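PDB 4LDG: protein with a SET domain within carboxy region from Cryptosporidium parvum, which probably acts as a histone H4 lysine methyltransferase through its carboxy-terminal SET domain. Local coordinates for residues L114-Y119 against K160-L165; S156-D161 against F245-D250; N227-T232 against C253-L258. One frame throughout, in Å; residues are numbered along the deposited sequence.

Contact 1: L114-Y119 against K160-L165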
loop_
_atom_site.group_PDB
_atom_site.type_symbol
_atom_site.label_atom_id
_atom_site.label_comp_id
_atom_site.label_asym_id
_atom_site.label_seq_id
_atom_site.Cartn_x
_atom_site.Cartn_y
_atom_site.Cartn_z
ATOM N N LEU A 114 -0.567 -9.904 -14.067
ATOM C CA LEU A 114 0.196 -11.157 -14.008
ATOM C C LEU A 114 0.788 -11.375 -12.619
ATOM O O LEU A 114 1.130 -10.425 -11.957
ATOM C CB LEU A 114 1.348 -11.144 -15.010
ATOM C CG LEU A 114 1.035 -11.166 -16.506
ATOM C CD1 LEU A 114 2.316 -10.975 -17.318
ATOM C CD2 LEU A 114 0.344 -12.472 -16.887
ATOM N N PRO A 115 0.937 -12.637 -12.186
ATOM C CA PRO A 115 1.705 -12.906 -10.970
ATOM C C PRO A 115 3.101 -12.359 -11.119
ATOM O O PRO A 115 3.615 -12.321 -12.229
ATOM C CB PRO A 115 1.775 -14.436 -10.925
ATOM C CG PRO A 115 0.631 -14.910 -11.745
ATOM C CD PRO A 115 0.462 -13.880 -12.825
ATOM N N ILE A 116 3.712 -11.937 -10.015
ATOM C CA ILE A 116 5.084 -11.514 -10.027
ATOM C C ILE A 116 5.983 -12.208 -8.998
ATOM O O ILE A 116 7.160 -11.872 -8.881
ATOM C CB ILE A 116 5.185 -9.977 -9.875
ATOM C CG1 ILE A 116 4.828 -9.526 -8.466
ATOM C CG2 ILE A 116 4.312 -9.276 -10.916
ATOM C CD1 ILE A 116 5.046 -8.043 -8.282
ATOM N N TYR A 117 5.463 -13.189 -8.268
ATOM C CA TYR A 117 6.296 -13.887 -7.292
ATOM C C TYR A 117 7.341 -14.734 -8.020
ATOM O O TYR A 117 8.329 -15.136 -7.427
ATOM C CB TYR A 117 5.462 -14.761 -6.328
ATOM C CG TYR A 117 4.581 -15.807 -6.982
ATOM C CD1 TYR A 117 3.242 -15.530 -7.264
ATOM C CD2 TYR A 117 5.075 -17.075 -7.309
ATOM C CE1 TYR A 117 2.410 -16.473 -7.860
ATOM C CE2 TYR A 117 4.252 -18.039 -7.898
ATOM C CZ TYR A 117 2.913 -17.726 -8.173
ATOM O OH TYR A 117 2.065 -18.647 -8.773
ATOM N N ASN A 118 7.119 -14.988 -9.307
ATOM C CA ASN A 118 8.078 -15.719 -10.128
ATOM C C ASN A 118 9.139 -14.830 -10.798
ATOM O O ASN A 118 10.039 -15.331 -11.457
ATOM C CB ASN A 118 7.323 -16.537 -11.183
ATOM C CG ASN A 118 6.353 -15.694 -12.004
ATOM O OD1 ASN A 118 5.588 -14.901 -11.465
ATOM N ND2 ASN A 118 6.392 -15.852 -13.297
ATOM N N TYR A 119 9.044 -13.519 -10.614
ATOM C CA TYR A 119 9.973 -12.580 -11.238
ATOM C C TYR A 119 11.213 -12.459 -10.390
ATOM O O TYR A 119 11.137 -12.564 -9.164
ATOM C CB TYR A 119 9.373 -11.171 -11.319
ATOM C CG TYR A 119 8.303 -10.937 -12.339
ATOM C CD1 TYR A 119 7.675 -11.986 -12.993
ATOM C CD2 TYR A 119 7.914 -9.650 -12.652
ATOM C CE1 TYR A 119 6.685 -11.745 -13.928
ATOM C CE2 TYR A 119 6.931 -9.400 -13.592
ATOM C CZ TYR A 119 6.298 -10.444 -14.211
ATOM O OH TYR A 119 5.304 -10.221 -15.145
ATOM N N LYS A 160 0.463 -13.479 -3.889
ATOM C CA LYS A 160 1.746 -13.411 -3.236
ATOM C C LYS A 160 2.706 -12.479 -3.974
ATOM O O LYS A 160 2.860 -12.587 -5.203
ATOM C CB LYS A 160 2.358 -14.811 -3.204
ATOM C CG LYS A 160 3.713 -14.925 -2.515
ATOM C CD LYS A 160 4.223 -16.367 -2.624
ATOM C CE LYS A 160 5.345 -16.650 -1.637
ATOM N NZ LYS A 160 6.444 -15.655 -1.789
ATOM N N ASP A 161 3.344 -11.583 -3.215
ATOM C CA ASP A 161 4.305 -10.608 -3.722
ATOM C C ASP A 161 3.731 -9.394 -4.461
ATOM O O ASP A 161 4.503 -8.495 -4.830
ATOM C CB ASP A 161 5.413 -11.270 -4.571
ATOM C CG ASP A 161 6.420 -12.017 -3.728
ATOM O OD1 ASP A 161 6.671 -11.592 -2.582
ATOM O OD2 ASP A 161 6.965 -13.042 -4.200
ATOM N N ASP A 162 2.413 -9.350 -4.667
ATOM C CA ASP A 162 1.798 -8.149 -5.217
ATOM C C ASP A 162 2.160 -6.966 -4.342
ATOM O O ASP A 162 2.394 -7.118 -3.118
ATOM C CB ASP A 162 0.274 -8.233 -5.292
ATOM C CG ASP A 162 -0.230 -9.044 -6.482
ATOM O OD1 ASP A 162 0.585 -9.563 -7.308
ATOM O OD2 ASP A 162 -1.480 -9.156 -6.596
ATOM N N PHE A 163 2.274 -5.814 -5.001
ATOM C CA PHE A 163 2.247 -4.499 -4.357
ATOM C C PHE A 163 0.880 -4.359 -3.716
ATOM O O PHE A 163 -0.131 -4.501 -4.405
ATOM C CB PHE A 163 2.470 -3.386 -5.384
ATOM C CG PHE A 163 2.645 -2.014 -4.778
ATOM C CD1 PHE A 163 3.900 -1.564 -4.407
ATOM C CD2 PHE A 163 1.550 -1.168 -4.600
ATOM C CE1 PHE A 163 4.067 -0.305 -3.831
ATOM C CE2 PHE A 163 1.695 0.095 -4.027
ATOM C CZ PHE A 163 2.955 0.520 -3.623
ATOM N N VAL A 164 0.820 -4.064 -2.410
ATOM C CA VAL A 164 -0.498 -3.870 -1.773
ATOM C C VAL A 164 -0.869 -2.385 -1.695
ATOM O O VAL A 164 -1.811 -1.918 -2.359
ATOM C CB VAL A 164 -0.548 -4.612 -0.428
ATOM C CG1 VAL A 164 -1.874 -4.405 0.289
ATOM C CG2 VAL A 164 -0.322 -6.102 -0.661
ATOM N N LEU A 165 -0.105 -1.625 -0.918
ATOM C CA LEU A 165 -0.404 -0.209 -0.688
ATOM C C LEU A 165 0.870 0.459 -0.271
ATOM O O LEU A 165 1.748 -0.190 0.337
ATOM C CB LEU A 165 -1.378 -0.044 0.484
ATOM C CG LEU A 165 -2.840 -0.445 0.338
ATOM C CD1 LEU A 165 -3.486 -0.479 1.722
ATOM C CD2 LEU A 165 -3.604 0.494 -0.589
HETATM O O HOH W 1 -0.184 -10.481 -9.469
HETATM O O HOH W 2 2.033 -11.768 -7.570
HETATM O O HOH W 3 9.109 -14.421 -4.748
#
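Tyr117 meets the turn at Lys160 and Asp161 with the root of its side chain. Its CB lies 3.1 Å from Asp161 OD2. A chi1 of 57° tucks the Tyr117 ring over its own backbone. This brings the ring alongside Lys160 O, which lies near the ring plane at the edge, 3.6 Å from Tyr117 CD1. Asp161 CG stands opposite its own carbonyl carbon (chi1 -74°), and the carboxylate reaches the CA and CB of Tyr117. Its OD2 also pairs with Lys160 NZ at 3.6 Å.

Ile116 packs its CD1 methyl against the backbone carbonyl of Asp161, 3.5 Å from Asp161 O, with CG1 near Asp161 CB. That oxygen is also bonded to Tyr128 OH. No direct hydrogen bond joins the segments; the polar links across the contact run through three waters. One water links Ile116 N, Lys160 O and Asp162 OD1, lying 2.7 Å from the last. A second joins Leu114 O to the same carboxylate oxygen, and a third lies between Tyr117 O and Asp161 OD2.

The type I turn Ile116-Tyr119, just before helix 121-134, thus packs through waters on the type II turn Arg159-Asp162, just ahead of strand 163-166 of the SET domain.

Contact 2: S156-D161 against F245-D250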
loop_
_atom_site.group_PDB
_atom_site.type_symbol
_atom_site.label_atom_id
_atom_site.label_comp_id
_atom_site.label_asym_id
_atom_site.label_seq_id
_atom_site.Cartn_x
_atom_site.Cartn_y
_atom_site.Cartn_z
ATOM N N SER A 156 -10.370 -7.991 -3.578
ATOM C CA SER A 156 -10.295 -9.140 -4.490
ATOM C C SER A 156 -8.987 -9.853 -4.202
ATOM O O SER A 156 -8.216 -9.408 -3.341
ATOM C CB SER A 156 -10.342 -8.694 -5.940
ATOM O OG SER A 156 -9.261 -7.820 -6.170
ATOM N N LEU A 157 -8.736 -10.959 -4.890
ATOM C CA LEU A 157 -7.496 -11.720 -4.699
ATOM C C LEU A 157 -6.265 -10.819 -4.730
ATOM O O LEU A 157 -6.094 -10.007 -5.633
ATOM C CB LEU A 157 -7.346 -12.778 -5.792
ATOM C CG LEU A 157 -6.140 -13.733 -5.741
ATOM C CD1 LEU A 157 -6.008 -14.494 -4.421
ATOM C CD2 LEU A 157 -6.282 -14.731 -6.885
ATOM N N ILE A 158 -5.425 -10.950 -3.715
ATOM C CA ILE A 158 -4.105 -10.347 -3.722
ATOM C C ILE A 158 -3.121 -11.511 -3.781
ATOM O O ILE A 158 -2.973 -12.262 -2.828
ATOM C CB ILE A 158 -3.858 -9.450 -2.490
ATOM C CG1 ILE A 158 -4.863 -8.297 -2.481
ATOM C CG2 ILE A 158 -2.449 -8.892 -2.544
ATOM C CD1 ILE A 158 -4.947 -7.482 -1.200
ATOM N N ARG A 159 -2.460 -11.660 -4.917
ATOM C CA ARG A 159 -1.481 -12.712 -5.065
ATOM C C ARG A 159 -0.232 -12.410 -4.256
ATOM O O ARG A 159 0.083 -11.242 -3.985
ATOM C CB ARG A 159 -1.095 -12.876 -6.532
ATOM C CG ARG A 159 -2.245 -13.270 -7.435
ATOM C CD ARG A 159 -1.715 -13.995 -8.643
ATOM N NE ARG A 159 -2.664 -14.004 -9.746
ATOM C CZ ARG A 159 -2.895 -12.981 -10.571
ATOM N NH1 ARG A 159 -3.771 -13.133 -11.552
ATOM N NH2 ARG A 159 -2.274 -11.817 -10.427
ATOM N N LYS A 160 0.463 -13.479 -3.889
ATOM C CA LYS A 160 1.746 -13.411 -3.236
ATOM C C LYS A 160 2.706 -12.479 -3.974
ATOM O O LYS A 160 2.860 -12.587 -5.203
ATOM C CB LYS A 160 2.358 -14.811 -3.204
ATOM C CG LYS A 160 3.713 -14.925 -2.515
ATOM C CD LYS A 160 4.223 -16.367 -2.624
ATOM C CE LYS A 160 5.345 -16.650 -1.637
ATOM N NZ LYS A 160 6.444 -15.655 -1.789
ATOM N N ASP A 161 3.344 -11.583 -3.215
ATOM C CA ASP A 161 4.305 -10.608 -3.722
ATOM C C ASP A 161 3.731 -9.394 -4.461
ATOM O O ASP A 161 4.503 -8.495 -4.830
ATOM C CB ASP A 161 5.413 -11.270 -4.571
ATOM C CG ASP A 161 6.420 -12.017 -3.728
ATOM O OD1 ASP A 161 6.671 -11.592 -2.582
ATOM O OD2 ASP A 161 6.965 -13.042 -4.200
ATOM N N PHE A 245 3.700 -1.932 1.385
ATOM C CA PHE A 245 3.354 -3.286 1.778
ATOM C C PHE A 245 3.321 -4.198 0.566
ATOM O O PHE A 245 2.878 -3.794 -0.511
ATOM C CB PHE A 245 1.981 -3.277 2.399
ATOM C CG PHE A 245 1.924 -2.605 3.734
ATOM C CD1 PHE A 245 2.576 -3.145 4.813
ATOM C CD2 PHE A 245 1.162 -1.455 3.915
ATOM C CE1 PHE A 245 2.476 -2.556 6.050
ATOM C CE2 PHE A 245 1.069 -0.860 5.141
ATOM C CZ PHE A 245 1.727 -1.415 6.210
ATOM N N VAL A 246 3.818 -5.416 0.733
ATOM C CA VAL A 246 3.586 -6.479 -0.244
ATOM C C VAL A 246 3.037 -7.681 0.487
ATOM O O VAL A 246 3.276 -7.847 1.669
ATOM C CB VAL A 246 4.858 -6.861 -1.010
ATOM C CG1 VAL A 246 5.402 -5.654 -1.752
ATOM C CG2 VAL A 246 5.921 -7.400 -0.093
ATOM N N SER A 247 2.271 -8.507 -0.213
ATOM C CA SER A 247 1.646 -9.663 0.398
ATOM C C SER A 247 2.657 -10.778 0.625
ATOM O O SER A 247 3.546 -10.982 -0.181
ATOM C CB SER A 247 0.529 -10.173 -0.502
ATOM O OG SER A 247 1.049 -10.495 -1.788
ATOM N N LYS A 248 2.491 -11.521 1.713
ATOM C CA LYS A 248 3.361 -12.649 2.012
ATOM C C LYS A 248 2.868 -13.913 1.350
ATOM O O LYS A 248 3.579 -14.912 1.290
ATOM C CB LYS A 248 3.373 -12.931 3.497
ATOM C CG LYS A 248 3.781 -11.767 4.359
ATOM C CD LYS A 248 3.835 -12.237 5.805
ATOM C CE LYS A 248 4.832 -13.361 5.960
ATOM N NZ LYS A 248 5.245 -13.381 7.368
ATOM N N ARG A 249 1.629 -13.873 0.883
ATOM C CA ARG A 249 1.001 -15.026 0.284
ATOM C C ARG A 249 -0.259 -14.550 -0.405
ATOM O O ARG A 249 -0.616 -13.380 -0.334
ATOM C CB ARG A 249 0.659 -16.039 1.383
ATOM C CG ARG A 249 -0.140 -15.443 2.520
ATOM C CD ARG A 249 -0.909 -16.506 3.281
ATOM N NE ARG A 249 -1.620 -15.953 4.434
ATOM C CZ ARG A 249 -2.849 -15.420 4.422
ATOM N NH1 ARG A 249 -3.578 -15.346 3.311
ATOM N NH2 ARG A 249 -3.360 -14.962 5.558
ATOM N N ASP A 250 -0.938 -15.453 -1.076
ATOM C CA ASP A 250 -2.250 -15.154 -1.612
ATOM C C ASP A 250 -3.164 -14.767 -0.470
ATOM O O ASP A 250 -3.289 -15.501 0.481
ATOM C CB ASP A 250 -2.799 -16.374 -2.364
ATOM C CG ASP A 250 -2.071 -16.627 -3.712
ATOM O OD1 ASP A 250 -1.075 -15.940 -4.029
ATOM O OD2 ASP A 250 -2.508 -17.522 -4.468
HETATM O O HOH W 4 6.177 -11.801 -0.014
#
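Ser247 O is gripped by two groups, Asp161 N at 3.1 Å and a water at 2.8 Å. The amide approaches from above the carbonyl plane, 40° out of it. The same water reaches Asp161 OD1, so backbone and carboxylate of one residue both hold on to this carbonyl, the second through water.

The Ser247 hydroxyl points into the same turn. With chi1 at 58°, its OG gives a short hydrogen bond of 2.5 Å to Arg159 O. Beside it, Ser247 CB packs on Ile158 CG2 at 3.8 Å, which puts a buried methyl next to the polar group.

Asp250 holds the next amide. Lys160 N donates to Asp250 OD1 at 2.9 Å, meeting it nearly along the C-O bond. The carboxylate oxygen also lies near Arg159 CA. Asp250 CA in turn makes a CH...O contact of 3.2 Å with Ile158 O. The Lys160 chain runs over the backbone of Lys248 and Arg249, with CB 3.7 Å from Arg249 CA. Arg249 turns its own side chain away from this turn, to Asp250 O and to a salt bridge with Glu255.

Successive peptide groups from Ile158 to Asp161 are thus met by Ser247 and Asp250. The arrangement is a type II turn, Arg159-Asp162, held by the end of the central strand 240-247. The turn leads directly into the outer strand 163-166, which pairs with that central strand in the antiparallel sheet of the SET domain.

Contact 3: N227-T232 against C253-L258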
loop_
_atom_site.group_PDB
_atom_site.type_symbol
_atom_site.label_atom_id
_atom_site.label_comp_id
_atom_site.label_asym_id
_atom_site.label_seq_id
_atom_site.Cartn_x
_atom_site.Cartn_y
_atom_site.Cartn_z
ATOM N N ASN A 227 -0.369 -13.791 12.937
ATOM C CA ASN A 227 -0.982 -14.067 11.632
ATOM C C ASN A 227 -0.876 -12.956 10.597
ATOM O O ASN A 227 -1.832 -12.712 9.850
ATOM C CB ASN A 227 -2.448 -14.410 11.856
ATOM C CG ASN A 227 -2.616 -15.632 12.698
ATOM O OD1 ASN A 227 -2.132 -16.707 12.329
ATOM N ND2 ASN A 227 -3.285 -15.488 13.850
ATOM N N PRO A 228 0.288 -12.294 10.512
ATOM C CA PRO A 228 0.358 -11.222 9.517
ATOM C C PRO A 228 0.309 -11.796 8.130
ATOM O O PRO A 228 0.745 -12.949 7.916
ATOM C CB PRO A 228 1.709 -10.577 9.779
ATOM C CG PRO A 228 2.534 -11.670 10.352
ATOM C CD PRO A 228 1.611 -12.597 11.086
ATOM N N ASN A 229 -0.227 -11.020 7.196
ATOM C CA ASN A 229 -0.211 -11.477 5.810
ATOM C C ASN A 229 0.444 -10.525 4.834
ATOM O O ASN A 229 0.449 -10.813 3.648
ATOM C CB ASN A 229 -1.599 -11.865 5.350
ATOM C CG ASN A 229 -2.597 -10.752 5.488
ATOM O OD1 ASN A 229 -2.256 -9.585 5.639
ATOM N ND2 ASN A 229 -3.866 -11.121 5.405
ATOM N N ILE A 230 0.999 -9.414 5.349
ATOM C CA ILE A 230 1.805 -8.503 4.567
ATOM C C ILE A 230 3.073 -8.137 5.323
ATOM O O ILE A 230 3.152 -8.332 6.523
ATOM C CB ILE A 230 1.054 -7.242 4.203
ATOM C CG1 ILE A 230 0.693 -6.436 5.448
ATOM C CG2 ILE A 230 -0.210 -7.584 3.437
ATOM C CD1 ILE A 230 -0.086 -5.181 5.105
ATOM N N ILE A 231 4.066 -7.668 4.576
ATOM C CA ILE A 231 5.332 -7.183 5.094
ATOM C C ILE A 231 5.704 -5.880 4.382
ATOM O O ILE A 231 5.145 -5.555 3.350
ATOM C CB ILE A 231 6.477 -8.176 4.856
ATOM C CG1 ILE A 231 6.624 -8.517 3.375
ATOM C CG2 ILE A 231 6.247 -9.447 5.649
ATOM C CD1 ILE A 231 7.878 -9.345 3.081
ATOM N N THR A 232 6.683 -5.165 4.908
ATOM C CA THR A 232 7.097 -3.903 4.303
ATOM C C THR A 232 8.384 -4.024 3.497
ATOM O O THR A 232 9.186 -4.938 3.675
ATOM C CB THR A 232 7.265 -2.810 5.363
ATOM O OG1 THR A 232 8.028 -3.332 6.445
ATOM C CG2 THR A 232 5.913 -2.355 5.871
ATOM N N CYS A 253 -10.145 -12.665 -1.255
ATOM C CA CYS A 253 -11.186 -11.672 -1.211
ATOM C C CYS A 253 -11.930 -11.742 0.125
ATOM O O CYS A 253 -12.287 -12.828 0.576
ATOM C CB CYS A 253 -12.144 -11.947 -2.378
ATOM S SG CYS A 253 -13.573 -10.862 -2.455
ATOM N N GLY A 254 -12.137 -10.584 0.756
ATOM C CA GLY A 254 -12.788 -10.504 2.060
ATOM C C GLY A 254 -11.858 -10.613 3.271
ATOM O O GLY A 254 -12.197 -10.206 4.371
ATOM N N GLU A 255 -10.675 -11.157 3.072
ATOM C CA GLU A 255 -9.760 -11.404 4.171
ATOM C C GLU A 255 -9.098 -10.101 4.646
ATOM O O GLU A 255 -8.751 -9.216 3.860
ATOM C CB GLU A 255 -8.741 -12.435 3.704
ATOM C CG GLU A 255 -7.509 -12.653 4.549
ATOM C CD GLU A 255 -6.746 -13.893 4.083
ATOM O OE1 GLU A 255 -6.904 -14.333 2.908
ATOM O OE2 GLU A 255 -5.986 -14.443 4.899
ATOM N N GLU A 256 -8.932 -9.991 5.954
ATOM C CA GLU A 256 -8.387 -8.787 6.564
ATOM C C GLU A 256 -6.912 -8.708 6.251
ATOM O O GLU A 256 -6.256 -9.726 6.244
ATOM C CB GLU A 256 -8.601 -8.789 8.081
ATOM C CG GLU A 256 -8.095 -7.505 8.759
ATOM C CD GLU A 256 -8.373 -7.392 10.263
ATOM O OE1 GLU A 256 -8.915 -8.343 10.859
ATOM O OE2 GLU A 256 -8.045 -6.336 10.853
ATOM N N LEU A 257 -6.391 -7.501 6.010
ATOM C CA LEU A 257 -4.954 -7.321 5.903
ATOM C C LEU A 257 -4.403 -7.144 7.307
ATOM O O LEU A 257 -4.932 -6.369 8.112
ATOM C CB LEU A 257 -4.600 -6.105 5.071
ATOM C CG LEU A 257 -5.198 -6.011 3.669
ATOM C CD1 LEU A 257 -4.562 -4.862 2.905
ATOM C CD2 LEU A 257 -5.020 -7.310 2.923
ATOM N N LEU A 258 -3.330 -7.865 7.588
ATOM C CA LEU A 258 -2.676 -7.811 8.891
ATOM C C LEU A 258 -1.162 -7.702 8.737
ATOM O O LEU A 258 -0.579 -8.301 7.858
ATOM C CB LEU A 258 -3.049 -9.034 9.737
ATOM C CG LEU A 258 -4.533 -9.139 10.134
ATOM C CD1 LEU A 258 -4.902 -10.501 10.724
ATOM C CD2 LEU A 258 -4.880 -8.020 11.109
#
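This is a polar contact between a side-chain amide and backbone, where the loop entering strand 230-237 meets the approach to strand 258-259. Pro228-Asn229 is the PN of the NHS...PN signature of SET domains, and Glu256-Leu258 begins the ELxFDY signature.

Asn229 carries the contact. Its chi1 of 57° swings the amide toward the other segment. OD1 accepts from Leu258 N at 2.8 Å with an almost straight N-H...O, the donor coming from above the amide plane. ND2 donates to Glu256 O at 2.9 Å, in the plane of that carbonyl. One amide therefore meets the backbone of Glu256 and Leu258 with both of its ends.

Leu258 O accepts twice. Asn229 N lies 2.8 Å away, above the carbonyl plane, and Ile230 N 3.2 Å away, nearly in line with the carbonyl. Ile230 CG1 adds close packing at 3.3 Å from the same oxygen. Leu258 CB lies 3.9 Å from Asn227 O. Glu255 passes near ND2, but its carboxylate is held by Arg249 and by Ile252 N.

The two amide bonds fix the rotation of the Asn229 side chain and distinguish its oxygen from its nitrogen. Three bonds from Asn229 and one from Ile230 N hold the backbone of Glu256 and Leu258. The side-chain amide, using one donor and one acceptor, satisfies a C=O and an N-H of that backbone.

Overall arrangement
All three contacts meet at one antiparallel sheet, whose strand order is 163-166, 240-247, 230-237. Contacts 1 and 2 have centres about 6 Å apart and share Lys160 and Asp161. Val164 N and Phe245 O, 2.8 Å apart, probably bond between their strands. Contact 3 lies about 8 Å from contact 2, centre to centre, and is tied to it by the salt bridge Arg249 NH2-Glu255 OE2 at 2.8 Å. The centres of contacts 1 and 3 are about 14 Å apart, with Val164 packing on Leu257. Contact 3 joins the signature segments that, in SET-domain relatives, form the pseudoknot next to the active site. Contact 1 packs on helix 121-134, through Ile116 on Ile127 and Tyr128.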